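Local atomic coordinates of major pilin backbone protein T-antigen, T13 (Streptococcus pyogenes, PDB entry 6BBT), a protein that forms the backbone of the group A streptococcal pilus as its major pilin subunit, the trypsin-resistant T-antigen used in serotyping. Residues A[21-26]-A[223-228]; A[158-163]-A[270-275]; A[175-180]-A[212-217]; A[228-233]-A[264-269]. All coordinates share one frame; numbering follows the deposited sequence.

Overall arrangement
Following the chain from the N terminus, the loop 21-26 of the first domain meets 223-228 of the second, and contact 1 closes 196 intervening residues into the longest loop of the four, bridging the two domains. Contact 2 pairs 158-163, which lies inside that loop, with 270-275, beyond its end, so contacts 1 and 2 cross. Contacts 3 and 4 are both nested within the loop closed by contact 2 and come in series: 175-180 with 212-217, then 228-233 with 264-269. These two belong to one four-stranded antiparallel sheet, while contact 2 lies in the sheet packed against it. Contacts 1 and 4 share Ile228, their centres about 13 Å apart.

Contact 1 (A[21-26]-A[223-228]); sequences DNEILM and LAKLPI
Lys225 NZ is held by two carboxylates at once. Lys225 NZ donates to Asp21 OD2 at 2.6 Å, on the syn lone pair of that oxygen, and its bond to Glu23 OE1 is 3.0 Å long, the lysine standing well off the plane of the Glu23 carboxylate (45°). Both are salt bridges, and together they make a small network in which one ammonium group is shared by two acids, an arrangement likely to stabilise the charged form of all three. The lysine reaches across fully extended beyond CG, with Asp21 coming to meet it from the opposite direction.

The acids are brought together by the backbone. Residues 21-24 form a type I turn, closed by Ile24 N to Asp21 O, and the other oxygen of Asp21, OD1, accepts Glu23 N at 3.0 Å in an Asx turn, which fixes the carboxylate while OD2 faces the lysine. Beneath the charged end, Ile24 CG1 lies 4.0 Å from Lys225 CD, the two side chains crossing at about a right angle. Farther along, Leu25 CD1 touches Pro227 CG at 4.2 Å. Two waters fill in between the backbones: both donate to Lys225 O, one also donating to Glu23 O and the other accepting from Leu25 N.

The contact joins the two domains of the pilin. The loop between strands 10-17 and 29-37 comes up against the corner of strand 220-227; Ile24 also packs on Phe154 and Thr156 of strand 148-166, which runs from one domain into the other, and Glu23 reaches Lys195 of strand 193-198.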
loop_
_atom_site.group_PDB
_atom_site.type_symbol
_atom_site.label_atom_id
_atom_site.label_comp_id
_atom_site.label_asym_id
_atom_site.label_seq_id
_atom_site.Cartn_x
_atom_site.Cartn_y
_atom_site.Cartn_z
ATOM N N ASP A 21 -9.659 7.942 4.871
ATOM C CA ASP A 21 -10.142 8.964 3.926
ATOM C C ASP A 21 -10.491 8.313 2.582
ATOM O O ASP A 21 -9.596 7.918 1.834
ATOM C CB ASP A 21 -9.069 10.043 3.773
ATOM C CG ASP A 21 -9.440 11.139 2.783
ATOM O OD1 ASP A 21 -10.544 11.130 2.200
ATOM O OD2 ASP A 21 -8.590 12.021 2.593
ATOM N N ASN A 22 -11.788 8.256 2.274
ATOM C CA ASN A 22 -12.257 7.633 1.049
ATOM C C ASN A 22 -11.841 8.303 -0.248
ATOM O O ASN A 22 -11.952 7.682 -1.286
ATOM C CB ASN A 22 -13.771 7.444 1.067
ATOM C CG ASN A 22 -14.226 6.447 2.094
ATOM O OD1 ASN A 22 -13.443 5.674 2.644
ATOM N ND2 ASN A 22 -15.514 6.455 2.357
ATOM N N GLU A 23 -11.344 9.540 -0.194
ATOM C CA GLU A 23 -10.768 10.202 -1.369
ATOM C C GLU A 23 -9.439 9.583 -1.822
ATOM O O GLU A 23 -8.986 9.846 -2.923
ATOM C CB GLU A 23 -10.506 11.682 -1.085
ATOM C CG GLU A 23 -11.777 12.491 -0.859
ATOM C CD GLU A 23 -11.556 14.000 -0.950
ATOM O OE1 GLU A 23 -10.395 14.482 -0.846
ATOM O OE2 GLU A 23 -12.574 14.709 -1.108
ATOM N N ILE A 24 -8.790 8.829 -0.939
ATOM C CA ILE A 24 -7.505 8.198 -1.235
ATOM C C ILE A 24 -7.756 6.829 -1.854
ATOM O O ILE A 24 -8.666 6.075 -1.426
ATOM C CB ILE A 24 -6.654 8.102 0.047
ATOM C CG1 ILE A 24 -6.240 9.529 0.463
ATOM C CG2 ILE A 24 -5.427 7.211 -0.161
ATOM C CD1 ILE A 24 -5.554 9.604 1.801
ATOM N N LEU A 25 -6.973 6.512 -2.876
ATOM C CA LEU A 25 -7.078 5.184 -3.526
ATOM C C LEU A 25 -6.303 4.136 -2.721
ATOM O O LEU A 25 -5.096 4.253 -2.576
ATOM C CB LEU A 25 -6.522 5.220 -4.945
ATOM C CG LEU A 25 -7.301 5.920 -6.032
ATOM C CD1 LEU A 25 -6.632 5.643 -7.380
ATOM C CD2 LEU A 25 -8.763 5.461 -6.022
ATOM N N MET A 26 -7.013 3.128 -2.211
ATOM C CA MET A 26 -6.363 1.940 -1.606
ATOM C C MET A 26 -5.480 1.258 -2.684
ATOM O O MET A 26 -5.952 1.061 -3.820
ATOM C CB MET A 26 -7.439 0.953 -1.124
ATOM C CG MET A 26 -6.921 -0.324 -0.453
ATOM S SD MET A 26 -6.413 0.002 1.256
ATOM C CE MET A 26 -8.012 0.068 2.067
ATOM N N LEU A 223 -2.921 18.247 -7.103
ATOM C CA LEU A 223 -3.446 16.936 -6.789
ATOM C C LEU A 223 -2.809 16.636 -5.455
ATOM O O LEU A 223 -1.604 16.392 -5.402
ATOM C CB LEU A 223 -3.058 15.905 -7.859
ATOM C CG LEU A 223 -3.554 16.234 -9.272
ATOM C CD1 LEU A 223 -2.448 16.908 -10.072
ATOM C CD2 LEU A 223 -4.055 15.011 -10.033
ATOM N N ALA A 224 -3.591 16.658 -4.379
ATOM C CA ALA A 224 -3.024 16.641 -3.010
ATOM C C ALA A 224 -2.892 15.251 -2.381
ATOM O O ALA A 224 -2.208 15.107 -1.360
ATOM C CB ALA A 224 -3.849 17.531 -2.091
ATOM N N LYS A 225 -3.574 14.256 -2.962
ATOM C CA LYS A 225 -3.652 12.906 -2.428
ATOM C C LYS A 225 -3.357 11.928 -3.575
ATOM O O LYS A 225 -4.156 11.070 -3.907
ATOM C CB LYS A 225 -5.032 12.675 -1.805
ATOM C CG LYS A 225 -5.347 13.595 -0.597
ATOM C CD LYS A 225 -6.784 13.460 -0.097
ATOM C CE LYS A 225 -7.141 14.530 0.948
ATOM N NZ LYS A 225 -8.550 14.405 1.481
ATOM N N LEU A 226 -2.179 12.096 -4.163
ATOM C CA LEU A 226 -1.780 11.401 -5.361
ATOM C C LEU A 226 -1.125 10.053 -4.999
ATOM O O LEU A 226 -0.295 10.012 -4.095
ATOM C CB LEU A 226 -0.791 12.281 -6.125
ATOM C CG LEU A 226 -0.375 11.880 -7.530
ATOM C CD1 LEU A 226 -1.527 11.823 -8.522
ATOM C CD2 LEU A 226 0.661 12.863 -8.022
ATOM N N PRO A 227 -1.495 8.957 -5.696
ATOM C CA PRO A 227 -0.857 7.682 -5.425
ATOM C C PRO A 227 0.643 7.708 -5.714
ATOM O O PRO A 227 1.090 8.389 -6.649
ATOM C CB PRO A 227 -1.574 6.701 -6.360
ATOM C CG PRO A 227 -2.868 7.331 -6.658
ATOM C CD PRO A 227 -2.606 8.812 -6.657
ATOM N N ILE A 228 1.397 7.012 -4.865
ATOM C CA ILE A 228 2.845 6.893 -5.000
ATOM C C ILE A 228 3.163 5.765 -5.964
ATOM O O ILE A 228 2.569 4.695 -5.896
ATOM C CB ILE A 228 3.526 6.690 -3.634
ATOM C CG1 ILE A 228 3.474 8.014 -2.882
ATOM C CG2 ILE A 228 4.991 6.231 -3.812
ATOM C CD1 ILE A 228 3.865 7.936 -1.437
HETATM O O HOH W 1 -7.060 11.323 -4.535
HETATM O O HOH W 2 -4.785 8.281 -3.672
#

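Contact 2 (A[158-163]-A[270-275]); sequences SLKIEK and ADEIVV
Lys160 and Ile273 are joined by one of five backbone hydrogen bonds that zip 158-163 to 270-275 as parallel neighbours in a beta sheet of the second, transthyretin-clan domain, their axes 4.7 Å apart. Lys160 bonds Asp271 O through its N and Ile273 N through its O, and Glu162 does the same with Ile273 O and Val275 N, the pattern of a regular parallel pair. Ile273 N to Lys160 O, 2.8 Å, runs nearly along the C=O axis.

Leu159, Ile161, Ile273 and Val275 share one face with Asp271 and Lys163. Leu159 CD1 rests 3.5 Å from Asp271 CB and also touches Ile273 CG1, at 4.1 Å. On the other face Lys160 and Glu272 lie side by side and point the same way, both with CG anti to the backbone N (chi1 176° and -171°). Their aliphatic parts run together, but the charged ends stay short of a salt bridge, Lys160 NZ to Glu272 OE2 being 4.2 Å. Glu162 OE1 stands 3.4 Å from Glu272 OE2, two acceptors whose mutual repulsion the lysine probably eases.

Farther out, Tyr232 OH bonds Asp271 OD2 and so steadies the carboxylate at the start of strand 271-279. The buried face packs on Tyr232 and Leu234 of strand 231-236, which belongs to the opposing sheet. Most distinctive is Lys163: its chain bends at chi2 (71°) and passes Val275 O, which Lys163 CD approaches to 3.6 Å, and its NZ, which also has a weak hydrogen bond with Glu236 OE1, is covalently joined to Asn277 CG in an intramolecular isopeptide bond.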
loop_
_atom_site.group_PDB
_atom_site.type_symbol
_atom_site.label_atom_id
_atom_site.label_comp_id
_atom_site.label_asym_id
_atom_site.label_seq_id
_atom_site.Cartn_x
_atom_site.Cartn_y
_atom_site.Cartn_z
ATOM N N SER A 158 1.832 14.382 -3.609
ATOM C CA SER A 158 1.130 15.502 -4.213
ATOM C C SER A 158 1.887 16.037 -5.419
ATOM O O SER A 158 3.097 15.886 -5.516
ATOM C CB SER A 158 0.908 16.630 -3.195
ATOM O OG SER A 158 2.131 17.237 -2.823
ATOM N N LEU A 159 1.150 16.648 -6.338
ATOM C CA LEU A 159 1.731 17.334 -7.462
ATOM C C LEU A 159 1.029 18.679 -7.627
ATOM O O LEU A 159 -0.177 18.730 -7.765
ATOM C CB LEU A 159 1.568 16.503 -8.736
ATOM C CG LEU A 159 2.014 17.160 -10.051
ATOM C CD1 LEU A 159 3.489 17.497 -9.999
ATOM C CD2 LEU A 159 1.723 16.259 -11.235
ATOM N N LYS A 160 1.796 19.759 -7.597
ATOM C CA LYS A 160 1.294 21.077 -7.913
ATOM C C LYS A 160 1.891 21.491 -9.258
ATOM O O LYS A 160 3.082 21.238 -9.527
ATOM C CB LYS A 160 1.683 22.050 -6.811
ATOM C CG LYS A 160 1.299 23.495 -7.083
ATOM C CD LYS A 160 1.533 24.345 -5.859
ATOM C CE LYS A 160 1.468 25.821 -6.197
ATOM N NZ LYS A 160 1.528 26.622 -4.935
ATOM N N ILE A 161 1.058 22.100 -10.100
ATOM C CA ILE A 161 1.464 22.585 -11.399
ATOM C C ILE A 161 1.096 24.060 -11.451
ATOM O O ILE A 161 -0.072 24.419 -11.270
ATOM C CB ILE A 161 0.786 21.816 -12.549
ATOM C CG1 ILE A 161 1.148 20.326 -12.491
ATOM C CG2 ILE A 161 1.195 22.380 -13.914
ATOM C CD1 ILE A 161 0.323 19.451 -13.408
ATOM N N GLU A 162 2.094 24.908 -11.690
ATOM C CA GLU A 162 1.878 26.343 -11.804
ATOM C C GLU A 162 2.384 26.890 -13.124
ATOM O O GLU A 162 3.393 26.417 -13.650
ATOM C CB GLU A 162 2.586 27.058 -10.674
ATOM C CG GLU A 162 2.111 28.487 -10.506
ATOM C CD GLU A 162 2.964 29.274 -9.558
ATOM O OE1 GLU A 162 3.403 28.687 -8.544
ATOM O OE2 GLU A 162 3.179 30.475 -9.838
ATOM N N LYS A 163 1.695 27.918 -13.623
ATOM C CA LYS A 163 2.088 28.628 -14.835
ATOM C C LYS A 163 2.735 29.969 -14.471
ATOM O O LYS A 163 2.195 30.726 -13.659
ATOM C CB LYS A 163 0.864 28.857 -15.724
ATOM C CG LYS A 163 1.128 29.593 -17.039
ATOM C CD LYS A 163 1.900 28.758 -18.053
ATOM C CE LYS A 163 2.535 29.644 -19.108
ATOM N NZ LYS A 163 3.260 28.912 -20.177
ATOM N N ALA A 270 6.884 15.555 -2.221
ATOM C CA ALA A 270 5.920 16.443 -2.898
ATOM C C ALA A 270 6.528 17.155 -4.109
ATOM O O ALA A 270 7.547 17.823 -3.965
ATOM C CB ALA A 270 5.383 17.462 -1.915
ATOM N N ASP A 271 5.905 16.999 -5.286
ATOM C CA ASP A 271 6.407 17.558 -6.563
ATOM C C ASP A 271 5.751 18.936 -6.808
ATOM O O ASP A 271 4.551 19.122 -6.543
ATOM C CB ASP A 271 6.020 16.692 -7.779
ATOM C CG ASP A 271 6.876 15.425 -7.980
ATOM O OD1 ASP A 271 7.878 15.237 -7.236
ATOM O OD2 ASP A 271 6.498 14.624 -8.938
ATOM N N GLU A 272 6.526 19.878 -7.331
ATOM C CA GLU A 272 5.964 21.060 -7.971
ATOM C C GLU A 272 6.609 21.282 -9.326
ATOM O O GLU A 272 7.844 21.334 -9.442
ATOM C CB GLU A 272 6.085 22.320 -7.123
ATOM C CG GLU A 272 5.281 23.463 -7.749
ATOM C CD GLU A 272 5.380 24.790 -7.025
ATOM O OE1 GLU A 272 6.050 24.851 -5.968
ATOM O OE2 GLU A 272 4.767 25.765 -7.536
ATOM N N ILE A 273 5.761 21.393 -10.344
ATOM C CA ILE A 273 6.174 21.717 -11.687
ATOM C C ILE A 273 5.799 23.164 -11.952
ATOM O O ILE A 273 4.655 23.558 -11.731
ATOM C CB ILE A 273 5.529 20.788 -12.740
ATOM C CG1 ILE A 273 6.068 19.354 -12.583
ATOM C CG2 ILE A 273 5.811 21.289 -14.153
ATOM C CD1 ILE A 273 5.433 18.332 -13.508
ATOM N N VAL A 274 6.774 23.951 -12.405
ATOM C CA VAL A 274 6.548 25.334 -12.808
ATOM C C VAL A 274 6.798 25.358 -14.296
ATOM O O VAL A 274 7.898 25.031 -14.747
ATOM C CB VAL A 274 7.480 26.328 -12.079
ATOM C CG1 VAL A 274 7.210 27.752 -12.555
ATOM C CG2 VAL A 274 7.294 26.240 -10.571
ATOM N N VAL A 275 5.758 25.684 -15.059
ATOM C CA VAL A 275 5.847 25.774 -16.505
ATOM C C VAL A 275 5.953 27.246 -16.862
ATOM O O VAL A 275 5.055 28.020 -16.541
ATOM C CB VAL A 275 4.592 25.185 -17.167
ATOM C CG1 VAL A 275 4.679 25.278 -18.687
ATOM C CG2 VAL A 275 4.382 23.742 -16.703
HETATM O O HOH W 3 2.926 19.131 -4.328
#

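Contact 3 (A[175-180]-A[212-217]); sequences DFNFTL and KFTLHD
Phe178 and Phe213 face each other as a hydrogen-bonded pair in an antiparallel stretch whose strand directions differ by 143°, well twisted from exactly antiparallel. Phe178 N to Phe213 O, 2.8 Å, is nearly linear at the acceptor; Phe176 and Leu215 form the next such pair.

On the buried face the two rings are almost parallel, 6° apart, yet slid so far that they barely overlap, with centroids 5.3 Å apart. What sits over the Phe213 face is instead Phe178 CB, 3.6 Å from the centroid in a CH-pi contact. Phe213 gets there because its CG lies between the backbone N and carbonyl carbon (chi1 65°), swinging the ring across to its neighbour. Leu180 CB meets that ring at the edge, and Phe178 CE1 reaches Leu215 CB at 3.9 Å.

The face of Asn177, Thr179, Lys212 and Thr214 is polar. Lys212 runs beside Thr179 and bends at its last torsion to give NZ to Thr179 OG1 at 3.0 Å; at the strand end a water links Asp175 OD1 to Thr214 OG1.

Strand 211-215 is outermost in this four-stranded sheet within the chain; Phe178 packs on Lys163 and Val275 of the opposing sheet and Leu215 on Lys163, as in a beta sandwich.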
loop_
_atom_site.group_PDB
_atom_site.type_symbol
_atom_site.label_atom_id
_atom_site.label_comp_id
_atom_site.label_asym_id
_atom_site.label_seq_id
_atom_site.Cartn_x
_atom_site.Cartn_y
_atom_site.Cartn_z
ATOM N N ASP A 175 -4.798 32.383 -21.353
ATOM C CA ASP A 175 -4.927 31.032 -20.808
ATOM C C ASP A 175 -4.108 30.058 -21.646
ATOM O O ASP A 175 -4.194 30.048 -22.870
ATOM C CB ASP A 175 -6.393 30.587 -20.755
ATOM C CG ASP A 175 -7.194 31.296 -19.661
ATOM O OD1 ASP A 175 -6.649 31.603 -18.572
ATOM O OD2 ASP A 175 -8.397 31.526 -19.888
ATOM N N PHE A 176 -3.291 29.265 -20.971
ATOM C CA PHE A 176 -2.509 28.234 -21.628
ATOM C C PHE A 176 -3.182 26.880 -21.384
ATOM O O PHE A 176 -3.741 26.644 -20.311
ATOM C CB PHE A 176 -1.080 28.278 -21.118
ATOM C CG PHE A 176 -0.366 29.554 -21.457
ATOM C CD1 PHE A 176 -0.557 30.698 -20.690
ATOM C CD2 PHE A 176 0.484 29.624 -22.554
ATOM C CE1 PHE A 176 0.098 31.885 -21.000
ATOM C CE2 PHE A 176 1.140 30.810 -22.876
ATOM C CZ PHE A 176 0.950 31.939 -22.093
ATOM N N ASN A 177 -3.154 26.028 -22.404
ATOM C CA ASN A 177 -3.906 24.781 -22.415
ATOM C C ASN A 177 -3.002 23.600 -22.128
ATOM O O ASN A 177 -2.031 23.365 -22.854
ATOM C CB ASN A 177 -4.571 24.592 -23.765
ATOM C CG ASN A 177 -5.599 25.658 -24.034
ATOM O OD1 ASN A 177 -6.553 25.797 -23.285
ATOM N ND2 ASN A 177 -5.375 26.459 -25.057
ATOM N N PHE A 178 -3.339 22.863 -21.076
ATOM C CA PHE A 178 -2.541 21.749 -20.583
ATOM C C PHE A 178 -3.303 20.440 -20.692
ATOM O O PHE A 178 -4.544 20.414 -20.638
ATOM C CB PHE A 178 -2.234 21.959 -19.111
ATOM C CG PHE A 178 -1.280 23.069 -18.855
ATOM C CD1 PHE A 178 -1.730 24.377 -18.723
ATOM C CD2 PHE A 178 0.078 22.816 -18.765
ATOM C CE1 PHE A 178 -0.835 25.411 -18.495
ATOM C CE2 PHE A 178 0.974 23.847 -18.531
ATOM C CZ PHE A 178 0.513 25.145 -18.396
ATOM N N THR A 179 -2.533 19.355 -20.754
ATOM C CA THR A 179 -3.059 17.998 -20.745
ATOM C C THR A 179 -2.243 17.194 -19.736
ATOM O O THR A 179 -1.028 17.182 -19.809
ATOM C CB THR A 179 -2.967 17.356 -22.145
ATOM O OG1 THR A 179 -3.708 18.144 -23.086
ATOM C CG2 THR A 179 -3.563 15.968 -22.150
ATOM N N LEU A 180 -2.924 16.555 -18.792
ATOM C CA LEU A 180 -2.317 15.660 -17.844
ATOM C C LEU A 180 -2.915 14.277 -18.034
ATOM O O LEU A 180 -4.127 14.137 -18.221
ATOM C CB LEU A 180 -2.597 16.155 -16.436
ATOM C CG LEU A 180 -2.115 15.327 -15.257
ATOM C CD1 LEU A 180 -0.602 15.384 -15.094
ATOM C CD2 LEU A 180 -2.823 15.818 -14.014
ATOM N N LYS A 212 -7.767 17.598 -19.424
ATOM C CA LYS A 212 -7.417 18.905 -19.994
ATOM C C LYS A 212 -7.844 20.009 -19.049
ATOM O O LYS A 212 -8.915 19.937 -18.443
ATOM C CB LYS A 212 -8.036 19.082 -21.391
ATOM C CG LYS A 212 -7.268 18.333 -22.491
ATOM C CD LYS A 212 -7.989 18.384 -23.836
ATOM C CE LYS A 212 -7.319 17.515 -24.915
ATOM N NZ LYS A 212 -5.880 17.867 -25.136
ATOM N N PHE A 213 -6.985 21.008 -18.884
ATOM C CA PHE A 213 -7.279 22.177 -18.061
ATOM C C PHE A 213 -6.475 23.376 -18.567
ATOM O O PHE A 213 -5.580 23.226 -19.410
ATOM C CB PHE A 213 -6.959 21.896 -16.584
ATOM C CG PHE A 213 -5.500 21.652 -16.315
ATOM C CD1 PHE A 213 -4.960 20.378 -16.441
ATOM C CD2 PHE A 213 -4.655 22.702 -15.949
ATOM C CE1 PHE A 213 -3.616 20.153 -16.211
ATOM C CE2 PHE A 213 -3.308 22.477 -15.713
ATOM C CZ PHE A 213 -2.788 21.206 -15.848
ATOM N N THR A 214 -6.797 24.558 -18.050
ATOM C CA THR A 214 -6.087 25.774 -18.430
ATOM C C THR A 214 -5.508 26.453 -17.227
ATOM O O THR A 214 -6.025 26.313 -16.124
ATOM C CB THR A 214 -7.008 26.771 -19.175
ATOM O OG1 THR A 214 -7.969 27.311 -18.256
ATOM C CG2 THR A 214 -7.735 26.099 -20.322
ATOM N N LEU A 215 -4.408 27.181 -17.440
ATOM C CA LEU A 215 -3.846 28.078 -16.439
ATOM C C LEU A 215 -3.415 29.381 -17.100
ATOM O O LEU A 215 -2.927 29.371 -18.234
ATOM C CB LEU A 215 -2.616 27.453 -15.755
ATOM C CG LEU A 215 -2.797 26.134 -15.004
ATOM C CD1 LEU A 215 -1.427 25.581 -14.628
ATOM C CD2 LEU A 215 -3.666 26.336 -13.760
ATOM N N HIS A 216 -3.572 30.492 -16.383
ATOM C CA HIS A 216 -2.946 31.773 -16.777
ATOM C C HIS A 216 -1.805 32.061 -15.813
ATOM O O HIS A 216 -1.585 31.302 -14.872
ATOM C CB HIS A 216 -3.965 32.931 -16.833
ATOM C CG HIS A 216 -4.791 33.077 -15.597
ATOM N ND1 HIS A 216 -4.275 33.550 -14.408
ATOM C CD2 HIS A 216 -6.092 32.795 -15.359
ATOM C CE1 HIS A 216 -5.224 33.552 -13.488
ATOM N NE2 HIS A 216 -6.336 33.098 -14.039
ATOM N N ASP A 217 -1.070 33.148 -16.054
ATOM C CA ASP A 217 0.073 33.528 -15.215
ATOM C C ASP A 217 -0.284 33.456 -13.737
ATOM O O ASP A 217 -1.327 33.952 -13.315
ATOM C CB ASP A 217 0.566 34.941 -15.573
ATOM C CG ASP A 217 1.900 35.306 -14.915
ATOM O OD1 ASP A 217 2.767 34.442 -14.702
ATOM O OD2 ASP A 217 2.104 36.501 -14.639
HETATM O O HOH W 4 -7.033 29.368 -16.653
#

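Contact 4 (A[228-233]-A[264-269]); sequences IGISYK and QKTDES
Thr266 OG1 sits between its own backbone N and carbonyl carbon (chi1 68°), which aims the hydroxyl at the turn through Gly229 and sends CG2 the other way, to Tyr232. Tyr232 has a similar first torsion (63°), and this lays its ring alongside Gln264. The segments meet at the edge of a four-stranded antiparallel sheet: Tyr232 and Gln264 are a hydrogen-bonded pair, Ser231 and Lys265 a non-hydrogen-bonded one.

Beyond that pairing Thr266 N still reaches Ile230 O, 2.8 Å and nearly straight, before the regular register gives way to the turn. There Gly229 N, at a positive phi, bonds Thr266 O at 2.9 Å from well above the carbonyl plane. It also gives a weak bond to Thr266 OG1, and Ile230 N gives that oxygen another. The same hydroxyl bonds Pro227 O, so the Thr266 side chain meets three backbone groups of 227-230, two of them through weak bonds.

Gln264 CB lies over one face of the Tyr232 ring, 4.0 Å from its centroid in a CH-pi contact, while Thr266 CG2 meets the ring edge in plane, 3.7 Å from Tyr232 CD2. At the other end of the contact, Ile228 lays CG1 3.7 Å from Asp267 O and packs on Lys155 and Thr157 of strand 148-166. Past it the chain is bent by an Asx turn: Asp267 OD1 accepts Ser269 N at 3.1 Å and Ser269 OG at 3.0 Å, the hydroxyl on its syn side and the amide on its anti side.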
loop_
_atom_site.group_PDB
_atom_site.type_symbol
_atom_site.label_atom_id
_atom_site.label_comp_id
_atom_site.label_asym_id
_atom_site.label_seq_id
_atom_site.Cartn_x
_atom_site.Cartn_y
_atom_site.Cartn_z
ATOM N N ILE A 228 1.397 7.012 -4.865
ATOM C CA ILE A 228 2.845 6.893 -5.000
ATOM C C ILE A 228 3.163 5.765 -5.964
ATOM O O ILE A 228 2.569 4.695 -5.896
ATOM C CB ILE A 228 3.526 6.690 -3.634
ATOM C CG1 ILE A 228 3.474 8.014 -2.882
ATOM C CG2 ILE A 228 4.991 6.231 -3.812
ATOM C CD1 ILE A 228 3.865 7.936 -1.437
ATOM N N GLY A 229 4.082 6.027 -6.884
ATOM C CA GLY A 229 4.527 5.008 -7.822
ATOM C C GLY A 229 3.811 4.998 -9.158
ATOM O O GLY A 229 4.126 4.161 -9.996
ATOM N N ILE A 230 2.845 5.891 -9.386
ATOM C CA ILE A 230 2.254 5.977 -10.723
ATOM C C ILE A 230 3.070 6.932 -11.560
ATOM O O ILE A 230 3.816 7.736 -11.029
ATOM C CB ILE A 230 0.761 6.370 -10.731
ATOM C CG1 ILE A 230 0.498 7.741 -10.112
ATOM C CG2 ILE A 230 -0.048 5.285 -10.037
ATOM C CD1 ILE A 230 -0.890 8.254 -10.463
ATOM N N SER A 231 2.930 6.840 -12.865
ATOM C CA SER A 231 3.622 7.729 -13.762
ATOM C C SER A 231 2.613 8.688 -14.378
ATOM O O SER A 231 1.449 8.332 -14.578
ATOM C CB SER A 231 4.348 6.945 -14.831
ATOM O OG SER A 231 5.411 6.212 -14.267
ATOM N N TYR A 232 3.053 9.908 -14.643
ATOM C CA TYR A 232 2.227 10.906 -15.309
ATOM C C TYR A 232 3.001 11.616 -16.408
ATOM O O TYR A 232 4.225 11.631 -16.400
ATOM C CB TYR A 232 1.696 11.945 -14.316
ATOM C CG TYR A 232 2.752 12.781 -13.626
ATOM C CD1 TYR A 232 3.242 13.952 -14.209
ATOM C CD2 TYR A 232 3.269 12.402 -12.383
ATOM C CE1 TYR A 232 4.209 14.727 -13.574
ATOM C CE2 TYR A 232 4.234 13.168 -11.746
ATOM C CZ TYR A 232 4.702 14.322 -12.347
ATOM O OH TYR A 232 5.655 15.091 -11.710
ATOM N N LYS A 233 2.279 12.210 -17.348
ATOM C CA LYS A 233 2.901 13.140 -18.253
ATOM C C LYS A 233 2.041 14.385 -18.432
ATOM O O LYS A 233 0.803 14.317 -18.439
ATOM C CB LYS A 233 3.274 12.492 -19.575
ATOM C CG LYS A 233 2.133 12.047 -20.421
ATOM C CD LYS A 233 2.608 11.621 -21.810
ATOM C CE LYS A 233 3.274 10.257 -21.793
ATOM N NZ LYS A 233 3.174 9.591 -23.129
ATOM N N GLN A 264 6.920 10.938 -15.843
ATOM C CA GLN A 264 7.554 11.152 -14.560
ATOM C C GLN A 264 6.858 10.236 -13.548
ATOM O O GLN A 264 5.642 10.162 -13.530
ATOM C CB GLN A 264 7.398 12.618 -14.155
ATOM C CG GLN A 264 7.944 12.994 -12.789
ATOM C CD GLN A 264 9.445 12.787 -12.664
ATOM O OE1 GLN A 264 10.193 12.982 -13.620
ATOM N NE2 GLN A 264 9.884 12.402 -11.480
ATOM N N LYS A 265 7.637 9.545 -12.721
ATOM C CA LYS A 265 7.077 8.644 -11.717
ATOM C C LYS A 265 6.905 9.383 -10.391
ATOM O O LYS A 265 7.812 10.110 -9.975
ATOM C CB LYS A 265 7.990 7.442 -11.529
ATOM C CG LYS A 265 7.382 6.391 -10.617
ATOM C CD LYS A 265 8.279 5.176 -10.407
ATOM C CE LYS A 265 7.829 4.004 -11.258
ATOM N NZ LYS A 265 8.603 2.769 -10.943
ATOM N N THR A 266 5.770 9.186 -9.717
ATOM C CA THR A 266 5.556 9.794 -8.411
ATOM C C THR A 266 6.284 8.965 -7.355
ATOM O O THR A 266 6.362 7.744 -7.468
ATOM C CB THR A 266 4.057 9.879 -8.018
ATOM O OG1 THR A 266 3.533 8.572 -7.785
ATOM C CG2 THR A 266 3.232 10.576 -9.111
ATOM N N ASP A 267 6.787 9.636 -6.332
ATOM C CA ASP A 267 7.430 8.972 -5.189
ATOM C C ASP A 267 7.061 9.732 -3.914
ATOM O O ASP A 267 6.078 10.472 -3.918
ATOM C CB ASP A 267 8.946 8.839 -5.428
ATOM C CG ASP A 267 9.654 10.176 -5.547
ATOM O OD1 ASP A 267 9.218 11.191 -4.949
ATOM O OD2 ASP A 267 10.676 10.217 -6.266
ATOM N N GLU A 268 7.845 9.610 -2.847
ATOM C CA GLU A 268 7.401 10.092 -1.539
ATOM C C GLU A 268 7.517 11.608 -1.378
ATOM O O GLU A 268 6.816 12.196 -0.561
ATOM C CB GLU A 268 8.125 9.357 -0.399
ATOM C CG GLU A 268 8.273 7.846 -0.631
ATOM C CD GLU A 268 7.744 6.972 0.494
ATOM O OE1 GLU A 268 7.876 7.341 1.685
ATOM O OE2 GLU A 268 7.199 5.890 0.171
ATOM N N SER A 269 8.358 12.263 -2.163
ATOM C CA SER A 269 8.481 13.719 -2.036
ATOM C C SER A 269 7.378 14.463 -2.798
ATOM O O SER A 269 7.002 14.060 -3.887
ATOM C CB SER A 269 9.854 14.190 -2.501
ATOM O OG SER A 269 10.099 13.808 -3.827
#